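Hyaluronidase (Thermobaculum terrenum, PDB 5DIY) probably removes N-acetylglucosamine from O-GlcNAc-modified proteins, as a bacterial O-GlcNAc hydrolase of glycoside hydrolase family 84. Local coordinates at residues C[147-152]-C[159-164]; C[380-385]-C[435-440]; C[424-429]-C[440-445]. All blocks are in the same frame, centred on the assembly; numbering follows the deposited sequence.

Contact 1 belongs to the catalytic part of the enzyme, an eight-stranded parallel barrel of the TIM type, where helix 137-153 leads into barrel strand 160-164. Contacts 2 and 3 come later in the chain, among the helices that follow the barrel. Their centres lie about 49 and about 54 Å from that of contact 1, on the opposite side of the chain's centre, with nearest atoms about 24 and about 33 Å away; contact 1 is thus barrel packing, the others helical packing. Contacts 2 and 3 have centres only about 8 Å apart and share Val-440. Their segments alternate along the chain, and Trp-382 on helix 373-398 packs against Ala-429, Val-441 and Arg-442, merging both into one core.

Contact 1. Residues C[147-152]-C[159-164]; sequences RVLQRL and PQIIMC
Ile-161 reaches end-on from its strand into the backbone of Leu-149 on the facing helix, in the alpha/beta packing of a TIM barrel. Helix 137-153 is followed by a short connection and then by strand 160-164, the fifth in order round the barrel; the two segments run nearly antiparallel, at 161°, with their axes 9.3 Å apart. Ile-161 points toward the helix, and because its CG1 is anti to the carbonyl carbon (chi1 -65°) and the chain then extends, CD1 leads the side chain. The closest contacts of Ile-161 all run through that methyl. Ile-161 CD1 sits 3.7 Å from Leu-149 CB and meets the CA of the same residue as well, with the two side chains set obliquely to each other. Val-148 crosses Ile-161 at about a right angle, offering CG1 to CD1 at 4.1 Å, and CD1 of Leu-152 lies a little farther off, so the methyl is met by three helix residues.

Pro-159, just before the strand, is a second centre of packing. The CB-CG edge of its ring faces Leu-152: Pro-159 CB lies 3.7 Å from Leu-152 CB, and CG rests by the Leu-152 carbonyl carbon. Leu-149 also leans over, its CD1 approaching Pro-159 CG. All of this is apolar packing. Helix 93-108 takes another side of Leu-152 through Ile-103 and Leu-107 and touches Val-148 through Leu-96, while strand 160-164 bonds to its barrel neighbours. Besides Leu-149 CB, the CD1 methyl of Ile-161 has the backbone N of Leu-149 beside it, also 3.7 Å away.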
loop_
_atom_site.group_PDB
_atom_site.type_symbol
_atom_site.label_atom_id
_atom_site.label_comp_id
_atom_site.label_asym_id
_atom_site.label_seq_id
_atom_site.Cartn_x
_atom_site.Cartn_y
_atom_site.Cartn_z
ATOM N N ARG C 147 -0.477 -33.739 -0.269
ATOM C CA ARG C 147 0.160 -34.576 0.763
ATOM C C ARG C 147 0.197 -33.915 2.143
ATOM O O ARG C 147 0.037 -34.601 3.157
ATOM C CB ARG C 147 1.567 -35.028 0.339
ATOM C CG ARG C 147 1.546 -36.210 -0.621
ATOM C CD ARG C 147 2.934 -36.763 -0.895
ATOM N NE ARG C 147 3.705 -35.873 -1.761
ATOM C CZ ARG C 147 4.811 -35.196 -1.429
ATOM N NH1 ARG C 147 5.365 -35.290 -0.225
ATOM N NH2 ARG C 147 5.391 -34.418 -2.344
ATOM N N VAL C 148 0.387 -32.596 2.191
ATOM C CA VAL C 148 0.346 -31.882 3.477
ATOM C C VAL C 148 -1.074 -31.941 4.058
ATOM O O VAL C 148 -1.234 -32.200 5.250
ATOM C CB VAL C 148 0.864 -30.418 3.384
ATOM C CG1 VAL C 148 0.680 -29.684 4.711
ATOM C CG2 VAL C 148 2.338 -30.385 2.975
ATOM N N LEU C 149 -2.088 -31.729 3.215
ATOM C CA LEU C 149 -3.489 -31.781 3.646
ATOM C C LEU C 149 -3.862 -33.157 4.181
ATOM O O LEU C 149 -4.405 -33.273 5.284
ATOM C CB LEU C 149 -4.443 -31.413 2.498
ATOM C CG LEU C 149 -5.933 -31.290 2.862
ATOM C CD1 LEU C 149 -6.161 -30.223 3.928
ATOM C CD2 LEU C 149 -6.777 -30.998 1.631
ATOM N N GLN C 150 -3.564 -34.186 3.392
ATOM C CA GLN C 150 -3.833 -35.574 3.781
ATOM C C GLN C 150 -3.198 -35.927 5.134
ATOM O O GLN C 150 -3.837 -36.585 5.956
ATOM C CB GLN C 150 -3.400 -36.544 2.672
ATOM C CG GLN C 150 -4.339 -36.504 1.474
ATOM C CD GLN C 150 -3.851 -37.277 0.259
ATOM O OE1 GLN C 150 -2.691 -37.694 0.179
ATOM N NE2 GLN C 150 -4.743 -37.455 -0.714
ATOM N N ARG C 151 -1.976 -35.453 5.379
ATOM C CA ARG C 151 -1.333 -35.607 6.691
ATOM C C ARG C 151 -2.115 -34.900 7.806
ATOM O O ARG C 151 -2.358 -35.487 8.860
ATOM C CB ARG C 151 0.117 -35.101 6.662
ATOM C CG ARG C 151 0.839 -35.094 8.011
ATOM C CD ARG C 151 0.962 -36.491 8.621
ATOM N NE ARG C 151 1.841 -37.329 7.810
ATOM C CZ ARG C 151 3.171 -37.264 7.805
ATOM N NH1 ARG C 151 3.825 -36.406 8.590
ATOM N NH2 ARG C 151 3.859 -38.068 7.002
ATOM N N LEU C 152 -2.499 -33.645 7.573
ATOM C CA LEU C 152 -3.230 -32.862 8.581
ATOM C C LEU C 152 -4.617 -33.430 8.906
ATOM O O LEU C 152 -5.066 -33.328 10.051
ATOM C CB LEU C 152 -3.355 -31.391 8.159
ATOM C CG LEU C 152 -2.066 -30.562 8.156
ATOM C CD1 LEU C 152 -2.351 -29.181 7.581
ATOM C CD2 LEU C 152 -1.460 -30.458 9.551
ATOM N N PRO C 159 -8.791 -29.519 9.254
ATOM C CA PRO C 159 -7.701 -28.632 8.867
ATOM C C PRO C 159 -8.077 -27.863 7.609
ATOM O O PRO C 159 -8.922 -28.319 6.828
ATOM C CB PRO C 159 -6.548 -29.596 8.594
ATOM C CG PRO C 159 -7.220 -30.844 8.146
ATOM C CD PRO C 159 -8.483 -30.929 8.951
ATOM N N GLN C 160 -7.474 -26.693 7.445
ATOM C CA GLN C 160 -7.700 -25.847 6.280
ATOM C C GLN C 160 -6.375 -25.297 5.818
ATOM O O GLN C 160 -5.594 -24.796 6.632
ATOM C CB GLN C 160 -8.637 -24.693 6.625
ATOM C CG GLN C 160 -10.091 -25.109 6.717
ATOM C CD GLN C 160 -10.990 -24.001 7.215
ATOM O OE1 GLN C 160 -10.565 -23.134 7.981
ATOM N NE2 GLN C 160 -12.251 -24.030 6.794
ATOM N N ILE C 161 -6.128 -25.402 4.520
ATOM C CA ILE C 161 -4.952 -24.826 3.910
ATOM C C ILE C 161 -5.397 -23.720 2.959
ATOM O O ILE C 161 -6.329 -23.891 2.170
ATOM C CB ILE C 161 -4.098 -25.875 3.158
ATOM C CG1 ILE C 161 -3.531 -26.902 4.146
ATOM C CG2 ILE C 161 -2.947 -25.196 2.397
ATOM C CD1 ILE C 161 -2.943 -28.137 3.489
ATOM N N ILE C 162 -4.717 -22.586 3.057
ATOM C CA ILE C 162 -4.803 -21.532 2.055
ATOM C C ILE C 162 -3.408 -21.439 1.433
ATOM O O ILE C 162 -2.403 -21.420 2.141
ATOM C CB ILE C 162 -5.325 -20.184 2.628
ATOM C CG1 ILE C 162 -5.470 -19.146 1.506
ATOM C CG2 ILE C 162 -4.441 -19.640 3.745
ATOM C CD1 ILE C 162 -6.390 -17.997 1.853
ATOM N N MET C 163 -3.349 -21.450 0.109
ATOM C CA MET C 163 -2.073 -21.387 -0.585
ATOM C C MET C 163 -2.016 -20.129 -1.431
ATOM O O MET C 163 -3.050 -19.633 -1.883
ATOM C CB MET C 163 -1.829 -22.656 -1.427
ATOM C CG MET C 163 -2.634 -22.789 -2.720
ATOM S SD MET C 163 -1.921 -21.969 -4.172
ATOM C CE MET C 163 -0.467 -22.975 -4.473
ATOM N N CYS C 164 -0.804 -19.615 -1.626
ATOM C CA CYS C 164 -0.561 -18.525 -2.564
ATOM C C CYS C 164 0.197 -19.104 -3.748
ATOM O O CYS C 164 1.276 -19.670 -3.567
ATOM C CB CYS C 164 0.234 -17.380 -1.935
ATOM S SG CYS C 164 0.327 -15.921 -3.017
#

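Contact 2. Residues C[380-385]-C[435-440]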
loop_
_atom_site.group_PDB
_atom_site.type_symbol
_atom_site.label_atom_id
_atom_site.label_comp_id
_atom_site.label_asym_id
_atom_site.label_seq_id
_atom_site.Cartn_x
_atom_site.Cartn_y
_atom_site.Cartn_z
ATOM N N LYS C 380 4.881 20.622 5.052
ATOM C CA LYS C 380 5.204 21.995 5.469
ATOM C C LYS C 380 6.309 22.607 4.612
ATOM O O LYS C 380 6.201 23.758 4.204
ATOM C CB LYS C 380 5.588 22.084 6.961
ATOM C CG LYS C 380 6.191 23.435 7.342
ATOM C CD LYS C 380 5.932 23.847 8.776
ATOM C CE LYS C 380 6.412 25.279 9.012
ATOM N NZ LYS C 380 7.875 25.433 8.754
ATOM N N LEU C 381 7.371 21.851 4.355
ATOM C CA LEU C 381 8.449 22.334 3.486
ATOM C C LEU C 381 7.927 22.780 2.109
ATOM O O LEU C 381 8.232 23.887 1.664
ATOM C CB LEU C 381 9.561 21.282 3.340
ATOM C CG LEU C 381 10.797 21.346 4.266
ATOM C CD1 LEU C 381 10.540 22.009 5.618
ATOM C CD2 LEU C 381 11.412 19.966 4.452
ATOM N N TRP C 382 7.122 21.942 1.451
ATOM C CA TRP C 382 6.557 22.315 0.139
ATOM C C TRP C 382 5.722 23.593 0.247
ATOM O O TRP C 382 5.744 24.426 -0.652
ATOM C CB TRP C 382 5.702 21.186 -0.461
ATOM C CG TRP C 382 6.465 20.023 -1.058
ATOM C CD1 TRP C 382 6.352 18.713 -0.706
ATOM C CD2 TRP C 382 7.419 20.068 -2.128
ATOM N NE1 TRP C 382 7.186 17.936 -1.474
ATOM C CE2 TRP C 382 7.850 18.743 -2.358
ATOM C CE3 TRP C 382 7.961 21.099 -2.907
ATOM C CZ2 TRP C 382 8.800 18.421 -3.336
ATOM C CZ3 TRP C 382 8.903 20.779 -3.878
ATOM C CH2 TRP C 382 9.313 19.448 -4.083
ATOM N N THR C 383 5.010 23.740 1.365
ATOM C CA THR C 383 4.227 24.941 1.673
ATOM C C THR C 383 5.109 26.186 1.846
ATOM O O THR C 383 4.777 27.254 1.319
ATOM C CB THR C 383 3.370 24.731 2.941
ATOM O OG1 THR C 383 2.693 23.465 2.856
ATOM C CG2 THR C 383 2.349 25.855 3.119
ATOM N N ASP C 384 6.225 26.043 2.565
ATOM C CA ASP C 384 7.218 27.122 2.701
ATOM C C ASP C 384 7.715 27.585 1.334
ATOM O O ASP C 384 7.904 28.782 1.106
ATOM C CB ASP C 384 8.443 26.681 3.533
ATOM C CG ASP C 384 8.132 26.458 5.010
ATOM O OD1 ASP C 384 7.179 27.043 5.550
ATOM O OD2 ASP C 384 8.873 25.680 5.640
ATOM N N TYR C 385 7.910 26.637 0.418
ATOM C CA TYR C 385 8.463 26.958 -0.901
ATOM C C TYR C 385 7.429 27.669 -1.781
ATOM O O TYR C 385 7.772 28.608 -2.507
ATOM C CB TYR C 385 9.016 25.710 -1.599
ATOM C CG TYR C 385 9.967 24.854 -0.778
ATOM C CD1 TYR C 385 10.617 25.346 0.372
ATOM C CD2 TYR C 385 10.241 23.545 -1.167
ATOM C CE1 TYR C 385 11.481 24.545 1.108
ATOM C CE2 TYR C 385 11.110 22.744 -0.442
ATOM C CZ TYR C 385 11.724 23.246 0.697
ATOM O OH TYR C 385 12.585 22.442 1.414
ATOM N N ARG C 435 6.641 11.031 -0.940
ATOM C CA ARG C 435 6.001 11.453 -2.183
ATOM C C ARG C 435 4.795 12.363 -1.904
ATOM O O ARG C 435 3.840 12.401 -2.689
ATOM C CB ARG C 435 5.589 10.213 -2.996
ATOM C CG ARG C 435 5.200 10.513 -4.442
ATOM C CD ARG C 435 5.990 9.742 -5.481
ATOM N NE ARG C 435 5.355 8.490 -5.881
ATOM C CZ ARG C 435 5.008 8.117 -7.121
ATOM N NH1 ARG C 435 5.190 8.890 -8.189
ATOM N NH2 ARG C 435 4.464 6.921 -7.289
ATOM N N VAL C 436 4.835 13.103 -0.793
ATOM C CA VAL C 436 3.792 14.092 -0.502
ATOM C C VAL C 436 3.808 15.185 -1.579
ATOM O O VAL C 436 4.873 15.633 -1.997
ATOM C CB VAL C 436 3.923 14.683 0.927
ATOM C CG1 VAL C 436 5.137 15.590 1.069
ATOM C CG2 VAL C 436 2.650 15.417 1.326
ATOM N N CYS C 437 2.616 15.548 -2.050
ATOM C CA CYS C 437 2.400 16.483 -3.168
ATOM C C CYS C 437 2.891 15.977 -4.534
ATOM O O CYS C 437 2.946 16.751 -5.498
ATOM C CB CYS C 437 2.993 17.871 -2.868
ATOM S SG CYS C 437 2.559 18.559 -1.255
ATOM N N GLY C 438 3.195 14.680 -4.639
ATOM C CA GLY C 438 3.851 14.129 -5.822
ATOM C C GLY C 438 5.018 14.989 -6.267
ATOM O O GLY C 438 5.773 15.515 -5.435
ATOM N N ASP C 439 5.144 15.151 -7.582
ATOM C CA ASP C 439 6.025 16.152 -8.168
ATOM C C ASP C 439 5.251 17.385 -8.656
ATOM O O ASP C 439 5.758 18.171 -9.445
ATOM C CB ASP C 439 6.822 15.511 -9.298
ATOM C CG ASP C 439 7.822 14.495 -8.781
ATOM O OD1 ASP C 439 8.858 14.902 -8.212
ATOM O OD2 ASP C 439 7.563 13.292 -8.917
ATOM N N VAL C 440 4.036 17.580 -8.151
ATOM C CA VAL C 440 3.169 18.646 -8.651
ATOM C C VAL C 440 3.680 20.007 -8.162
ATOM O O VAL C 440 3.815 20.936 -8.951
ATOM C CB VAL C 440 1.696 18.450 -8.226
ATOM C CG1 VAL C 440 0.821 19.551 -8.815
ATOM C CG2 VAL C 440 1.187 17.077 -8.662
HETATM O O HOH W 1 7.635 15.080 -2.108
#
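Trp-382 extends its indole from helix 373-398 to meet Val-436 and Cys-437, putting its pyrrole side against the turn. CG1 of Val-436 lies at the ring's edge, in plane, 3.8 Å from Trp-382 CD1; the valine and the indole run past one another, pointing opposite ways. Cys-437 comes from another quarter. Its CB stands over one face of the indole, and Cys-437 SG, anti to the carbonyl carbon (chi1 -49°), makes an oblique sulfur-aromatic contact 4.5 Å from the centroid of the Trp-382 five-membered ring. The backbone here forms a type II beta turn from Arg-435 to Gly-438, closed by a bond from Gly-438 N to Arg-435 O, in the loop that joins helices 412-428 and 440-451. A water at the indole edge accepts from Trp-382 NE1 at 3.0 Å and donates to Val-436 O at 2.8 Å, bridging helix and turn. Phe-432, earlier in the same loop, packs edge-to-face with the indole, and Val-441 and Leu-445 touch it too. With the indole cut back to an alanine, Cys-437 and Val-436 would probably face a gap and the bridging water would lose its N-H donor. The Cys-437 sulfur lies 3.8 Å from Trp-382 CD1.

Contact 3. Residues C[424-429]-C[440-445]; sequences EVLKDA and VVRNFL
The carbonyl oxygen of Ala-429 takes a hydrogen bond from Arg-442 NH2 at 3.0 Å, with an N-H...O angle of 163°. The oxygen lies near the guanidinium plane, at the edge of the group, but the donor stands well above the carbonyl plane, 62° out of it. A water occupies another position at that edge: it accepts from Arg-442 NH1 at 2.7 Å and donates to Leu-426 O at 2.8 Å. Two backbone carbonyls of 424-429, those of Leu-426 and Ala-429, are thus tied to one arginine, one through water and one directly. Asp-439 completes the grip by a salt bridge from its OD1 to Arg-442 NE, so the guanidinium is held along several edges and its rotation is probably restricted. The side chain reaches across with CG anti to the backbone N (chi1 -171°) and a bend at chi3, which turns the head toward Ala-429. The methyl of Ala-429 points toward 440-445 and lies 3.7 Å from Arg-442 NH1.

Next to this polar patch the packing is apolar. Both methyls of Leu-426 lie against Leu-445: Leu-426 CD2 packs on Leu-445 CB at 3.7 Å and also near the Arg-442 carbonyl oxygen, while CD1 reaches the carbonyl carbon of Leu-445. The leucine side chains are angled across one another, and the aliphatic start of Arg-442 adds to the same surface, its CG 4.0 Å from Leu-426 CD2. Helix 373-398 lies beside this pair, with Tyr-385 touching Leu-445. The arrangement is that of two helices, 412-428 and 440-451, joined by a loop and packed within an alpha-helical bundle that follows the catalytic barrel.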
loop_
_atom_site.group_PDB
_atom_site.type_symbol
_atom_site.label_atom_id
_atom_site.label_comp_id
_atom_site.label_asym_id
_atom_site.label_seq_id
_atom_site.Cartn_x
_atom_site.Cartn_y
_atom_site.Cartn_z
ATOM N N GLU C 424 17.829 26.827 -4.806
ATOM C CA GLU C 424 18.388 26.108 -3.659
ATOM C C GLU C 424 17.454 24.996 -3.150
ATOM O O GLU C 424 17.868 23.837 -3.056
ATOM C CB GLU C 424 18.713 27.094 -2.526
ATOM C CG GLU C 424 19.641 26.558 -1.446
ATOM C CD GLU C 424 19.790 27.516 -0.266
ATOM O OE1 GLU C 424 19.447 28.713 -0.402
ATOM O OE2 GLU C 424 20.243 27.066 0.809
ATOM N N VAL C 425 16.207 25.338 -2.830
ATOM C CA VAL C 425 15.270 24.343 -2.262
ATOM C C VAL C 425 14.798 23.268 -3.261
ATOM O O VAL C 425 14.554 22.135 -2.853
ATOM C CB VAL C 425 14.060 24.980 -1.541
ATOM C CG1 VAL C 425 14.541 25.881 -0.406
ATOM C CG2 VAL C 425 13.151 25.738 -2.505
ATOM N N LEU C 426 14.683 23.611 -4.546
ATOM C CA LEU C 426 14.389 22.603 -5.583
ATOM C C LEU C 426 15.493 21.545 -5.688
ATOM O O LEU C 426 15.206 20.377 -5.943
ATOM C CB LEU C 426 14.146 23.253 -6.948
ATOM C CG LEU C 426 12.741 23.853 -7.135
ATOM C CD1 LEU C 426 12.692 24.746 -8.354
ATOM C CD2 LEU C 426 11.676 22.757 -7.231
ATOM N N LYS C 427 16.745 21.954 -5.469
ATOM C CA LYS C 427 17.857 21.005 -5.376
ATOM C C LYS C 427 17.752 20.132 -4.128
ATOM O O LYS C 427 17.875 18.913 -4.232
ATOM C CB LYS C 427 19.206 21.723 -5.435
ATOM C CG LYS C 427 19.525 22.224 -6.830
ATOM C CD LYS C 427 20.753 23.117 -6.862
ATOM C CE LYS C 427 21.123 23.423 -8.298
ATOM N NZ LYS C 427 22.191 24.437 -8.426
ATOM N N ASP C 428 17.502 20.751 -2.970
ATOM C CA ASP C 428 17.308 20.018 -1.701
ATOM C C ASP C 428 16.147 19.030 -1.779
ATOM O O ASP C 428 16.213 17.955 -1.184
ATOM C CB ASP C 428 16.990 20.973 -0.524
ATOM C CG ASP C 428 18.168 21.841 -0.099
ATOM O OD1 ASP C 428 19.343 21.511 -0.400
ATOM O OD2 ASP C 428 17.895 22.869 0.564
ATOM N N ALA C 429 15.080 19.422 -2.485
ATOM C CA ALA C 429 13.877 18.593 -2.626
ATOM C C ALA C 429 14.111 17.274 -3.385
ATOM O O ALA C 429 13.340 16.335 -3.228
ATOM C CB ALA C 429 12.748 19.391 -3.267
ATOM N N VAL C 440 4.036 17.580 -8.151
ATOM C CA VAL C 440 3.169 18.646 -8.651
ATOM C C VAL C 440 3.680 20.007 -8.162
ATOM O O VAL C 440 3.815 20.936 -8.951
ATOM C CB VAL C 440 1.696 18.450 -8.226
ATOM C CG1 VAL C 440 0.821 19.551 -8.815
ATOM C CG2 VAL C 440 1.187 17.077 -8.662
ATOM N N VAL C 441 3.979 20.114 -6.872
ATOM C CA VAL C 441 4.522 21.362 -6.326
ATOM C C VAL C 441 5.921 21.585 -6.897
ATOM O O VAL C 441 6.242 22.689 -7.331
ATOM C CB VAL C 441 4.514 21.383 -4.786
ATOM C CG1 VAL C 441 5.156 22.662 -4.254
ATOM C CG2 VAL C 441 3.091 21.279 -4.267
ATOM N N ARG C 442 6.732 20.528 -6.936
ATOM C CA ARG C 442 8.056 20.583 -7.570
ATOM C C ARG C 442 8.004 21.207 -8.960
ATOM O O ARG C 442 8.701 22.199 -9.224
ATOM C CB ARG C 442 8.672 19.186 -7.667
ATOM C CG ARG C 442 10.123 19.159 -8.121
ATOM C CD ARG C 442 10.552 17.750 -8.503
ATOM N NE ARG C 442 10.516 16.867 -7.342
ATOM C CZ ARG C 442 11.460 16.785 -6.406
ATOM N NH1 ARG C 442 12.560 17.521 -6.475
ATOM N NH2 ARG C 442 11.300 15.944 -5.387
ATOM N N ASN C 443 7.167 20.639 -9.833
ATOM C CA ASN C 443 7.089 21.090 -11.232
ATOM C C ASN C 443 6.586 22.532 -11.337
ATOM O O ASN C 443 7.039 23.278 -12.194
ATOM C CB ASN C 443 6.217 20.156 -12.096
ATOM C CG ASN C 443 6.772 18.734 -12.208
ATOM O OD1 ASN C 443 7.963 18.481 -12.026
ATOM N ND2 ASN C 443 5.890 17.792 -12.517
ATOM N N PHE C 444 5.669 22.922 -10.452
ATOM C CA PHE C 444 5.207 24.305 -10.397
ATOM C C PHE C 444 6.353 25.246 -10.033
ATOM O O PHE C 444 6.559 26.249 -10.702
ATOM C CB PHE C 444 4.043 24.473 -9.412
ATOM C CG PHE C 444 3.551 25.896 -9.289
ATOM C CD1 PHE C 444 2.906 26.514 -10.360
ATOM C CD2 PHE C 444 3.727 26.614 -8.101
ATOM C CE1 PHE C 444 2.449 27.827 -10.255
ATOM C CE2 PHE C 444 3.281 27.926 -7.989
ATOM C CZ PHE C 444 2.640 28.535 -9.069
ATOM N N LEU C 445 7.102 24.899 -8.991
ATOM C CA LEU C 445 8.249 25.703 -8.550
ATOM C C LEU C 445 9.350 25.810 -9.609
ATOM O O LEU C 445 9.920 26.893 -9.816
ATOM C CB LEU C 445 8.802 25.164 -7.216
ATOM C CG LEU C 445 7.841 25.318 -6.030
ATOM C CD1 LEU C 445 8.335 24.569 -4.799
ATOM C CD2 LEU C 445 7.585 26.782 -5.704
HETATM O O HOH W 2 13.815 19.313 -8.070
#